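Local coordinates for ankyrin repeat and SOCS box protein 11 (Homo sapiens, PDB 4UUC) that recognises substrates such as BIK, DIRAS2 and RPN1 for a cullin-5 E3 ubiquitin ligase, so that they are ubiquitinated and degraded by the proteasome, at residues Glu116-Leu121 with Val148-Lys153; Ala77-Ser82 with Ile106-Lys111. All coordinates share one frame; numbering follows the deposited sequence.

Interaction 1 (Glu116-Leu121 with Val148-Lys153); sequences ECMEIL and VDCVKK
K153 reaches from helix 148-156 to helix 115-123 and meets both M118 and E119. The two helices belong to ankyrin repeats 5 and 4. Each is the second helix of its repeat, and they stack side by side, as successive repeats do in an ankyrin solenoid. Their short segments run nearly parallel, at 24°, with axes 10.9 Å apart. The backbones are too far apart to touch, and side chains fill the gap.

K153 can be followed outward. CB of K153 lies 4.1 Å from CE of M118. CG of K153 touches two side chains of the other helix: CE of M118 at 4.0 Å and, beside it, the E119 chain. CG stands anti to the backbone N (chi1 -170°), and a bend at chi2 (71°) then turns the chain across the E119 carboxylate. CD of K153 sits 3.7 Å from OE2 of E119. CE of K153 comes closer to the other oxygen, 3.4 Å from OE1 of E119. NZ of K153 ends 3.8 Å from OE1 of E119, a long salt bridge. The two side chains cross at about a right angle. The carboxylate meets the lysine methylenes more closely than the amine.

Deeper in, the CA–CB bond of M118 is directed toward the other helix, and the bend at chi3 brings CE round to K153. SD of M118 lies 4.2 Å from SG of C150, a contact of two sulfurs without a bond. Both residues are buried, and C150 also rests on A142 of helix 138-144.

E119 has a stronger partner in R115, one turn back on its own helix, which makes a salt bridge with OE2. The carboxylate thus has two positive neighbours, which would probably stabilise its charge. The link to K153 looks like a loose electrostatic one above a sulfur-rich apolar layer.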
# COMPACT_ATOMS: atom_id res chain seq x y z
N GLU A 116 6.01 -5.57 5.52
CA GLU A 116 6.48 -6.78 4.85
C GLU A 116 5.87 -6.91 3.45
O GLU A 116 6.56 -7.25 2.49
CB GLU A 116 6.18 -8.04 5.68
CG GLU A 116 6.69 -9.32 5.01
CD GLU A 116 6.65 -10.54 5.91
OE1 GLU A 116 6.08 -10.46 7.02
OE2 GLU A 116 7.18 -11.59 5.50
N CYS A 117 4.57 -6.65 3.34
CA CYS A 117 3.91 -6.66 2.04
C CYS A 117 4.56 -5.66 1.09
O CYS A 117 4.78 -5.96 -0.09
CB CYS A 117 2.41 -6.36 2.20
SG CYS A 117 1.49 -7.67 3.04
N MET A 118 4.89 -4.48 1.60
CA MET A 118 5.60 -3.46 0.83
C MET A 118 6.93 -4.00 0.29
O MET A 118 7.23 -3.88 -0.89
CB MET A 118 5.84 -2.22 1.69
CG MET A 118 6.49 -1.04 0.98
SD MET A 118 7.12 0.21 2.13
CE MET A 118 8.54 -0.64 2.81
N GLU A 119 7.71 -4.61 1.17
CA GLU A 119 9.03 -5.11 0.80
C GLU A 119 8.95 -6.21 -0.25
O GLU A 119 9.77 -6.25 -1.17
CB GLU A 119 9.78 -5.61 2.03
CG GLU A 119 10.18 -4.49 2.98
CD GLU A 119 11.08 -4.97 4.10
OE1 GLU A 119 12.03 -5.73 3.82
OE2 GLU A 119 10.84 -4.58 5.26
N ILE A 120 7.97 -7.10 -0.11
CA ILE A 120 7.78 -8.16 -1.09
C ILE A 120 7.49 -7.56 -2.47
O ILE A 120 8.04 -8.02 -3.47
CB ILE A 120 6.63 -9.11 -0.68
CG1 ILE A 120 7.02 -9.88 0.58
CG2 ILE A 120 6.31 -10.09 -1.81
CD1 ILE A 120 5.87 -10.64 1.22
N LEU A 121 6.63 -6.55 -2.52
CA LEU A 121 6.29 -5.91 -3.79
C LEU A 121 7.51 -5.23 -4.41
O LEU A 121 7.71 -5.30 -5.62
CB LEU A 121 5.16 -4.90 -3.60
CG LEU A 121 3.78 -5.49 -3.28
CD1 LEU A 121 2.81 -4.38 -2.88
CD2 LEU A 121 3.23 -6.27 -4.45
N VAL A 148 6.47 4.97 10.44
CA VAL A 148 7.90 5.22 10.65
C VAL A 148 8.77 4.12 10.04
O VAL A 148 9.75 4.42 9.36
CB VAL A 148 8.24 5.34 12.15
CG1 VAL A 148 9.69 5.78 12.32
CG2 VAL A 148 7.31 6.33 12.84
N ASP A 149 8.44 2.86 10.31
CA ASP A 149 9.24 1.75 9.80
C ASP A 149 9.23 1.71 8.28
O ASP A 149 10.24 1.39 7.65
CB ASP A 149 8.72 0.42 10.36
CG ASP A 149 8.97 0.27 11.85
OD1 ASP A 149 9.86 0.97 12.39
OD2 ASP A 149 8.27 -0.55 12.48
N CYS A 150 8.09 2.03 7.67
CA CYS A 150 7.99 2.07 6.21
C CYS A 150 8.82 3.22 5.63
O CYS A 150 9.48 3.06 4.61
CB CYS A 150 6.53 2.21 5.77
SG CYS A 150 5.56 0.70 5.99
N VAL A 151 8.78 4.37 6.30
CA VAL A 151 9.59 5.52 5.89
C VAL A 151 11.06 5.14 5.92
O VAL A 151 11.79 5.37 4.96
CB VAL A 151 9.33 6.75 6.80
CG1 VAL A 151 10.35 7.85 6.55
CG2 VAL A 151 7.92 7.29 6.59
N LYS A 152 11.50 4.55 7.03
CA LYS A 152 12.90 4.18 7.20
C LYS A 152 13.35 3.21 6.12
O LYS A 152 14.38 3.41 5.48
CB LYS A 152 13.13 3.58 8.58
CG LYS A 152 14.58 3.19 8.84
CD LYS A 152 14.83 2.90 10.30
CE LYS A 152 16.30 2.62 10.58
NZ LYS A 152 16.74 1.32 10.01
N LYS A 153 12.55 2.16 5.90
CA LYS A 153 12.89 1.13 4.92
C LYS A 153 12.93 1.69 3.49
O LYS A 153 13.84 1.37 2.73
CB LYS A 153 11.89 -0.02 5.00
CG LYS A 153 12.28 -1.25 4.20
CD LYS A 153 13.46 -1.98 4.84
CE LYS A 153 14.09 -2.97 3.88
NZ LYS A 153 15.21 -3.71 4.52

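Interaction 2 (Ala77-Ser82 with Ile106-Lys111); sequences ACCSGS and IHEAVK
C78 and A109 bring together the first helices of ankyrin repeats 3 and 4, helix 73-80 and helix 105-111. This is the inner row of the ankyrin solenoid, where neighbouring helices pack closely. The CA atoms of C78 and A109 are only 4.9 Å apart, which small side chains on both helices allow.

The apolar packing comes first. CB of C78 lies 4.0 Å from CB of A109. SG of C78 is turned beside its own backbone N (chi1 -72°) and also lies 4.2 Å from CB of A109. At the edge of the contact, SG of C79 rests against the E108 chain, 3.7 Å from CG of E108. E108 meets C79 through this methylene. Its carboxylate is bound by R112, which makes a salt bridge with OE2, and C79 touches R112 as well.

No hydrogen bond crosses between the segments. The backbone carbonyl of C78 faces the other helix, and O of C78 lies 3.9 Å from CA of A109. This oxygen is buried and has no hydrogen-bond partner in the model.

The hydrogen bonds are local and finish helix 73-80. G81 leaves the helix with positive phi, and S82 is the N-cap of the next one. N of S82 donates to OG of S80, an ST turn with an N-H...O angle of 155°. OG of S80 in turn donates to O of A77 at 2.8 Å, and N of G81 reaches that same oxygen from the same face of the carbonyl plane.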
# COMPACT_ATOMS: atom_id res chain seq x y z
N ALA A 77 -5.17 -8.38 -0.85
CA ALA A 77 -4.19 -9.01 0.03
C ALA A 77 -3.40 -7.94 0.78
O ALA A 77 -3.04 -8.13 1.94
CB ALA A 77 -3.25 -9.90 -0.77
N CYS A 78 -3.16 -6.81 0.12
CA CYS A 78 -2.44 -5.71 0.73
C CYS A 78 -3.32 -4.93 1.70
O CYS A 78 -2.82 -4.23 2.57
CB CYS A 78 -1.87 -4.78 -0.35
SG CYS A 78 -0.47 -5.51 -1.24
N CYS A 79 -4.64 -5.05 1.56
CA CYS A 79 -5.56 -4.50 2.56
C CYS A 79 -5.47 -5.33 3.84
O CYS A 79 -5.44 -4.78 4.94
CB CYS A 79 -7.00 -4.50 2.05
SG CYS A 79 -7.36 -3.33 0.73
N SER A 80 -5.44 -6.64 3.67
CA SER A 80 -5.44 -7.56 4.81
C SER A 80 -4.09 -7.56 5.51
O SER A 80 -4.01 -7.81 6.72
CB SER A 80 -5.79 -8.97 4.35
OG SER A 80 -4.72 -9.57 3.64
N GLY A 81 -3.02 -7.29 4.76
CA GLY A 81 -1.68 -7.32 5.31
C GLY A 81 -1.11 -8.72 5.44
O GLY A 81 -0.14 -8.94 6.18
N SER A 82 -1.70 -9.68 4.73
CA SER A 82 -1.19 -11.05 4.72
C SER A 82 -0.06 -11.23 3.70
O SER A 82 -0.30 -11.36 2.50
CB SER A 82 -2.30 -12.05 4.41
OG SER A 82 -1.76 -13.36 4.31
N ILE A 106 0.82 -1.50 -3.57
CA ILE A 106 1.86 -1.04 -2.65
C ILE A 106 1.41 0.20 -1.87
O ILE A 106 1.74 0.34 -0.69
CB ILE A 106 3.20 -0.75 -3.39
CG1 ILE A 106 4.34 -0.63 -2.37
CG2 ILE A 106 3.10 0.50 -4.27
CD1 ILE A 106 5.71 -0.46 -2.99
N HIS A 107 0.64 1.09 -2.50
CA HIS A 107 0.20 2.30 -1.82
C HIS A 107 -0.78 1.99 -0.69
O HIS A 107 -0.75 2.64 0.36
CB HIS A 107 -0.42 3.29 -2.81
CG HIS A 107 0.57 3.86 -3.77
ND1 HIS A 107 1.04 3.15 -4.86
CD2 HIS A 107 1.21 5.05 -3.79
CE1 HIS A 107 1.92 3.89 -5.52
NE2 HIS A 107 2.04 5.05 -4.89
N GLU A 108 -1.63 0.99 -0.89
CA GLU A 108 -2.55 0.57 0.17
C GLU A 108 -1.78 -0.12 1.30
O GLU A 108 -2.06 0.10 2.48
CB GLU A 108 -3.63 -0.36 -0.38
CG GLU A 108 -4.72 -0.71 0.63
CD GLU A 108 -5.55 0.49 1.05
OE1 GLU A 108 -5.61 1.48 0.29
OE2 GLU A 108 -6.15 0.44 2.14
N ALA A 109 -0.82 -0.97 0.94
CA ALA A 109 -0.00 -1.65 1.94
C ALA A 109 0.69 -0.63 2.84
O ALA A 109 0.67 -0.76 4.07
CB ALA A 109 1.02 -2.55 1.28
N VAL A 110 1.31 0.38 2.23
CA VAL A 110 2.02 1.41 2.99
C VAL A 110 1.06 2.20 3.86
O VAL A 110 1.33 2.42 5.04
CB VAL A 110 2.79 2.37 2.06
CG1 VAL A 110 3.38 3.54 2.85
CG2 VAL A 110 3.89 1.62 1.33
N LYS A 111 -0.07 2.62 3.29
CA LYS A 111 -1.08 3.35 4.06
C LYS A 111 -1.43 2.63 5.36
O LYS A 111 -1.54 3.26 6.42
CB LYS A 111 -2.34 3.55 3.21
CG LYS A 111 -3.50 4.19 3.97
CD LYS A 111 -4.68 4.44 3.03
CE LYS A 111 -5.87 5.03 3.77
NZ LYS A 111 -6.97 5.40 2.83

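In the fold
Both contacts lie in the ankyrin repeat domain, one piece of the longer protein. They join neighbouring repeats, and repeat 4 takes part in each. Interaction 2 pairs first helices and is buried near the centre of the chain. Interaction 1 pairs second helices and is only partly buried. The inner pair has backbones close enough for small residues to meet. The outer pair is spaced by long side chains, with charged groups at its edge. Within repeat 4, helices 105-111 and 115-123 pack together. SD of M118 lies 3.6 Å from CG2 of V110. CD1 of L121 touches both CA of I106 and SG of C78, so segment 116-121 packs on both segments of interaction 2.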